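Local coordinates for protein possible glutathione S-transferase (PDB 3M8N) that probably acts as a glutathione S-transferase, conjugating glutathione to electrophilic substrates, at residues A[48-53]-A[65-70]; A[56-61]-A[74-79]. All coordinates share one frame; numbering follows the deposited sequence.

Contact 1 (A[48-53]-A[65-70])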
loop_
_atom_site.group_PDB
_atom_site.type_symbol
_atom_site.label_atom_id
_atom_site.label_comp_id
_atom_site.label_asym_id
_atom_site.label_seq_id
_atom_site.Cartn_x
_atom_site.Cartn_y
_atom_site.Cartn_z
ATOM N N ALA A 48 -15.536 -12.354 12.703
ATOM C CA ALA A 48 -16.698 -12.302 11.883
ATOM C C ALA A 48 -16.716 -11.074 10.951
ATOM O O ALA A 48 -17.158 -11.204 9.815
ATOM C CB ALA A 48 -17.946 -12.360 12.740
ATOM N N LYS A 49 -16.246 -9.901 11.398
ATOM C CA LYS A 49 -16.273 -8.658 10.576
ATOM C C LYS A 49 -15.014 -8.486 9.726
ATOM O O LYS A 49 -15.070 -8.020 8.589
ATOM C CB LYS A 49 -16.409 -7.453 11.475
ATOM C CG LYS A 49 -17.348 -7.636 12.567
ATOM C CD LYS A 49 -16.858 -6.806 13.709
ATOM C CE LYS A 49 -17.652 -7.052 14.992
ATOM N NZ LYS A 49 -18.836 -6.174 15.072
ATOM N N ASN A 50 -13.868 -8.816 10.301
ATOM C CA ASN A 50 -12.691 -9.014 9.498
ATOM C C ASN A 50 -11.989 -10.302 9.840
ATOM O O ASN A 50 -11.474 -10.446 10.946
ATOM C CB ASN A 50 -11.717 -7.846 9.543
ATOM C CG ASN A 50 -10.568 -8.031 8.590
ATOM O OD1 ASN A 50 -9.536 -8.423 8.999
ATOM N ND2 ASN A 50 -10.769 -7.797 7.307
ATOM N N PRO A 51 -11.967 -11.243 8.867
ATOM C CA PRO A 51 -11.495 -12.634 9.076
ATOM C C PRO A 51 -10.000 -12.693 9.356
ATOM O O PRO A 51 -9.570 -13.698 9.942
ATOM C CB PRO A 51 -11.803 -13.325 7.725
ATOM C CG PRO A 51 -12.694 -12.358 6.972
ATOM C CD PRO A 51 -12.324 -11.020 7.445
ATOM N N SER A 52 -9.255 -11.636 8.961
ATOM C CA SER A 52 -7.792 -11.446 9.217
ATOM C C SER A 52 -7.383 -10.724 10.482
ATOM O O SER A 52 -6.214 -10.445 10.643
ATOM C CB SER A 52 -7.120 -10.639 8.123
ATOM O OG SER A 52 -7.685 -10.940 6.891
ATOM N N GLY A 53 -8.323 -10.383 11.343
ATOM C CA GLY A 53 -7.999 -9.729 12.593
ATOM C C GLY A 53 -7.520 -8.287 12.476
ATOM O O GLY A 53 -6.898 -7.767 13.392
ATOM N N TYR A 65 -17.438 -4.017 6.025
ATOM C CA TYR A 65 -16.208 -3.484 6.620
ATOM C C TYR A 65 -15.062 -3.249 5.649
ATOM O O TYR A 65 -14.706 -4.102 4.868
ATOM C CB TYR A 65 -15.764 -4.447 7.681
ATOM C CG TYR A 65 -16.858 -4.715 8.651
ATOM C CD1 TYR A 65 -17.059 -3.872 9.753
ATOM C CD2 TYR A 65 -17.724 -5.765 8.466
ATOM C CE1 TYR A 65 -18.076 -4.101 10.637
ATOM C CE2 TYR A 65 -18.758 -6.011 9.368
ATOM C CZ TYR A 65 -18.929 -5.168 10.435
ATOM O OH TYR A 65 -19.951 -5.394 11.310
ATOM N N LEU A 66 -14.474 -2.089 5.684
ATOM C CA LEU A 66 -13.326 -1.864 4.898
ATOM C C LEU A 66 -12.104 -1.906 5.794
ATOM O O LEU A 66 -12.100 -1.365 6.867
ATOM C CB LEU A 66 -13.490 -0.543 4.149
ATOM C CG LEU A 66 -12.339 0.014 3.362
ATOM C CD1 LEU A 66 -12.169 -0.767 2.103
ATOM C CD2 LEU A 66 -12.669 1.397 3.110
ATOM N N ALA A 67 -11.096 -2.661 5.377
ATOM C CA ALA A 67 -9.882 -2.824 6.124
ATOM C C ALA A 67 -8.770 -2.124 5.422
ATOM O O ALA A 67 -8.930 -1.659 4.317
ATOM C CB ALA A 67 -9.550 -4.252 6.254
ATOM N N GLU A 68 -7.614 -2.069 6.062
ATOM C CA GLU A 68 -6.412 -1.406 5.512
ATOM C C GLU A 68 -6.499 0.105 5.655
ATOM O O GLU A 68 -7.197 0.767 4.902
ATOM C CB GLU A 68 -6.065 -1.769 4.046
ATOM C CG GLU A 68 -5.698 -3.250 3.789
ATOM C CD GLU A 68 -4.364 -3.695 4.378
ATOM O OE1 GLU A 68 -3.450 -2.837 4.573
ATOM O OE2 GLU A 68 -4.247 -4.905 4.674
ATOM N N SER A 69 -5.729 0.643 6.589
ATOM C CA SER A 69 -5.734 2.042 6.875
ATOM C C SER A 69 -5.578 2.874 5.665
ATOM O O SER A 69 -6.195 3.870 5.604
ATOM C CB SER A 69 -4.719 2.423 7.936
ATOM O OG SER A 69 -3.436 2.195 7.472
ATOM N N ASN A 70 -4.831 2.461 4.663
ATOM C CA ASN A 70 -4.602 3.340 3.511
ATOM C C ASN A 70 -5.715 3.312 2.509
ATOM O O ASN A 70 -5.931 4.297 1.808
ATOM C CB ASN A 70 -3.276 3.032 2.813
ATOM C CG ASN A 70 -2.056 3.516 3.583
ATOM O OD1 ASN A 70 -2.100 3.946 4.705
ATOM N ND2 ASN A 70 -0.978 3.423 2.960
#
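Lys49 lays the root of its side chain over one face of Tyr65. Its CB stands above the middle of the ring, 3.5 Å from the centroid and 13° off the normal, which makes a CH-pi contact. From there the chain slants toward the phenol end, where Lys49 CG comes to 3.6 Å of Tyr65 CZ. Lys49 NZ stays 4.0 Å from Tyr65 OH; the amine is hydrogen-bonded instead to Tyr7 OH. The backbone O of Lys49 approaches the near side of the ring, 3.5 Å from Tyr65 CD2. Replacing Tyr65 by an alanine would remove the ring and is likely to open a gap beneath Lys49 CB and CG, leaving Tyr7 OH to hold the lysine by its end.

The next loop residue, Asn50, meets the strand two residues past Tyr65, its ND2 lying 3.9 Å from Ala67 CB in plain van der Waals contact. The CB of Asn50 does not point at the strand, but CG anti to the backbone N (chi1 -174°) brings ND2 beside the Ala67 methyl.

This is the thioredoxin-like domain of the GST fold, where the loop after helix 44-47 passes over edge strand 65-67 of the sheet within this chain. That strand runs into helix 69-77 through Glu68, the N-cap residue, whose positive phi of 78° turns the chain; in related GSTs this Glu-Ser corner binds the glutamyl end of glutathione.

Behind the first shell, Asn50 OD1 accepts from Gln54 N and weakly from Ser52 N, tying the amide to its own loop. A type I turn, Asn50 to Gly53, is closed by Gly53 N to Asn50 O at 3.2 Å. Glu68 OE2 meets Gln54 NE2 and His102 NE2 of the second subunit, while Ala67 N donates to Gln95 OE1 of that subunit.

Contact 2 (A[56-61]-A[74-79])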
loop_
_atom_site.group_PDB
_atom_site.type_symbol
_atom_site.label_atom_id
_atom_site.label_comp_id
_atom_site.label_asym_id
_atom_site.label_seq_id
_atom_site.Cartn_x
_atom_site.Cartn_y
_atom_site.Cartn_z
ATOM N N PRO A 56 -7.205 -0.827 11.895
ATOM C CA PRO A 56 -8.561 -0.322 11.937
ATOM C C PRO A 56 -9.497 -1.020 10.939
ATOM O O PRO A 56 -9.038 -1.627 9.978
ATOM C CB PRO A 56 -8.377 1.162 11.615
ATOM C CG PRO A 56 -7.233 1.185 10.635
ATOM C CD PRO A 56 -6.333 0.062 11.092
ATOM N N LEU A 57 -10.792 -0.937 11.216
ATOM C CA LEU A 57 -11.827 -1.402 10.334
ATOM C C LEU A 57 -12.889 -0.356 10.303
ATOM O O LEU A 57 -13.310 0.134 11.342
ATOM C CB LEU A 57 -12.414 -2.685 10.878
ATOM C CG LEU A 57 -13.055 -3.710 9.949
ATOM C CD1 LEU A 57 -12.079 -4.228 8.933
ATOM C CD2 LEU A 57 -13.508 -4.842 10.820
ATOM N N LEU A 58 -13.310 0.003 9.096
ATOM C CA LEU A 58 -14.367 0.964 8.917
ATOM C C LEU A 58 -15.629 0.299 8.432
ATOM O O LEU A 58 -15.678 -0.152 7.330
ATOM C CB LEU A 58 -13.962 2.003 7.874
ATOM C CG LEU A 58 -14.849 3.206 7.655
ATOM C CD1 LEU A 58 -14.723 4.012 8.852
ATOM C CD2 LEU A 58 -14.432 3.987 6.409
ATOM N N GLU A 59 -16.664 0.271 9.266
ATOM C CA GLU A 59 -18.019 -0.112 8.808
ATOM C C GLU A 59 -18.645 0.950 7.978
ATOM O O GLU A 59 -18.950 2.046 8.479
ATOM C CB GLU A 59 -18.993 -0.207 9.969
ATOM C CG GLU A 59 -19.115 -1.521 10.639
ATOM C CD GLU A 59 -20.498 -1.769 11.242
ATOM O OE1 GLU A 59 -21.492 -1.750 10.464
ATOM O OE2 GLU A 59 -20.554 -2.027 12.482
ATOM N N THR A 60 -18.854 0.635 6.720
ATOM C CA THR A 60 -19.741 1.415 5.880
ATOM C C THR A 60 -21.265 1.174 6.098
ATOM O O THR A 60 -21.955 1.766 6.969
ATOM C CB THR A 60 -19.514 0.985 4.505
ATOM O OG1 THR A 60 -18.128 1.168 4.190
ATOM C CG2 THR A 60 -20.444 1.797 3.602
ATOM N N ALA A 61 -21.763 0.295 5.237
ATOM C CA ALA A 61 -23.079 -0.325 5.332
ATOM C C ALA A 61 -23.161 -1.143 6.629
ATOM O O ALA A 61 -22.141 -1.402 7.236
ATOM C CB ALA A 61 -23.268 -1.232 4.087
ATOM N N TRP A 74 -8.277 6.535 1.553
ATOM C CA TRP A 74 -8.759 6.848 0.229
ATOM C C TRP A 74 -10.295 6.984 0.164
ATOM O O TRP A 74 -10.805 7.923 -0.439
ATOM C CB TRP A 74 -8.261 5.813 -0.772
ATOM C CG TRP A 74 -8.696 6.136 -2.166
ATOM C CD1 TRP A 74 -7.992 6.841 -3.105
ATOM C CD2 TRP A 74 -9.940 5.781 -2.786
ATOM N NE1 TRP A 74 -8.700 6.937 -4.252
ATOM C CE2 TRP A 74 -9.903 6.292 -4.100
ATOM C CE3 TRP A 74 -11.070 5.024 -2.373
ATOM C CZ2 TRP A 74 -11.015 6.117 -5.033
ATOM C CZ3 TRP A 74 -12.169 4.844 -3.280
ATOM C CH2 TRP A 74 -12.126 5.410 -4.599
ATOM N N TYR A 75 -10.981 6.034 0.777
ATOM C CA TYR A 75 -12.387 5.996 0.815
ATOM C C TYR A 75 -12.970 7.267 1.439
ATOM O O TYR A 75 -13.950 7.808 0.986
ATOM C CB TYR A 75 -12.871 4.765 1.577
ATOM C CG TYR A 75 -14.401 4.687 1.618
ATOM C CD1 TYR A 75 -15.158 4.389 0.466
ATOM C CD2 TYR A 75 -15.099 4.980 2.762
ATOM C CE1 TYR A 75 -16.552 4.328 0.490
ATOM C CE2 TYR A 75 -16.501 4.957 2.761
ATOM C CZ TYR A 75 -17.197 4.599 1.630
ATOM O OH TYR A 75 -18.543 4.567 1.624
ATOM N N LEU A 76 -12.380 7.699 2.526
ATOM C CA LEU A 76 -12.899 8.811 3.271
ATOM C C LEU A 76 -12.658 10.126 2.521
ATOM O O LEU A 76 -13.410 11.062 2.687
ATOM C CB LEU A 76 -12.291 8.851 4.670
ATOM C CG LEU A 76 -12.571 7.756 5.646
ATOM C CD1 LEU A 76 -11.553 7.880 6.794
ATOM C CD2 LEU A 76 -14.004 7.888 6.155
ATOM N N ALA A 77 -11.657 10.166 1.662
ATOM C CA ALA A 77 -11.198 11.373 1.055
ATOM C C ALA A 77 -11.724 11.690 -0.284
ATOM O O ALA A 77 -11.494 12.758 -0.737
ATOM C CB ALA A 77 -9.685 11.382 0.980
ATOM N N VAL A 78 -12.409 10.762 -0.944
ATOM C CA VAL A 78 -12.917 10.999 -2.265
ATOM C C VAL A 78 -13.852 12.194 -2.118
ATOM O O VAL A 78 -14.624 12.272 -1.184
ATOM C CB VAL A 78 -13.719 9.746 -2.735
ATOM C CG1 VAL A 78 -14.555 10.042 -3.956
ATOM C CG2 VAL A 78 -12.832 8.583 -2.965
ATOM N N GLY A 79 -13.769 13.125 -3.043
ATOM C CA GLY A 79 -14.638 14.242 -3.015
ATOM C C GLY A 79 -14.408 15.284 -1.933
ATOM O O GLY A 79 -15.313 16.071 -1.636
#
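Strand 57-59 passes the last turn of helix 69-77 with the two backbones well apart, the nearest CA atoms, Leu58 and Tyr75, being 9.7 Å from each other, so only side chains bridge the space. Leu58 does most of the bridging through one methyl. Its CD2 lies 3.8 Å from Tyr75 CD2 and 3.9 Å from Leu76 CD2, filling the angle between two successive helix residues. The Leu58 and Tyr75 side chains cross at about a right angle, and the methyl approaches the ring obliquely.

The CB of Tyr75 already points toward the strand, and a chi1 of -179° sets the ring so that, beyond Leu58, its phenol end arrives at Thr60. There Tyr75 OH lies 3.9 Å from Thr60 CG2, a contact with the methyl branch. The CB of Leu76 does not aim at the strand; with CG anti to the carbonyl carbon (chi1 -65°) its CD2 still meets the Leu58 methyl.

Past these residues Ala77 N bonds to Trp74 O at 3.2 Å, Val78 N reaches the same oxygen only weakly, and Val78 CG2 sits 3.5 Å above the plane of the Trp74 ring, toward its rim. The outer side of this end faces the dimer partner: Arg87 of the second subunit makes a cation-pi contact with the Tyr75 ring and donates from NH2 to Tyr75 O, and Trp74 meets Trp74 of that subunit edge-to-face.

The arrangement is the beta-beta-alpha half of a thioredoxin-like domain. Helix 69-77 packs on one face of the sheet, with Tyr75 also touching Leu66 on strand 65-67. Leu58 and Leu76 share Tyr4 of strand 4-8, and Leu76 extends to Leu22 of helix 13-24, the other helix on this side.

The centres of contacts 1 and 2 lie about 12 Å apart in the thioredoxin-like domain, on the same side of the chain's centre. Their segments alternate along the chain: 48-53, 56-61, 65-70, 74-79. Strands 57-59 and 65-67, adjacent and antiparallel, join them, with Leu66 N 2.8 Å from Leu58 O in a probable hydrogen bond. The two contacts dress opposite faces of this pair: the loop of contact 1 covers one face, while contact 2 seats helix 69-77 against the other. That helix begins in contact 1 and ends in contact 2, and both contacts touch the second subunit, so the corner that binds glutathione in related enzymes and the helix end both lie at the dimer interface.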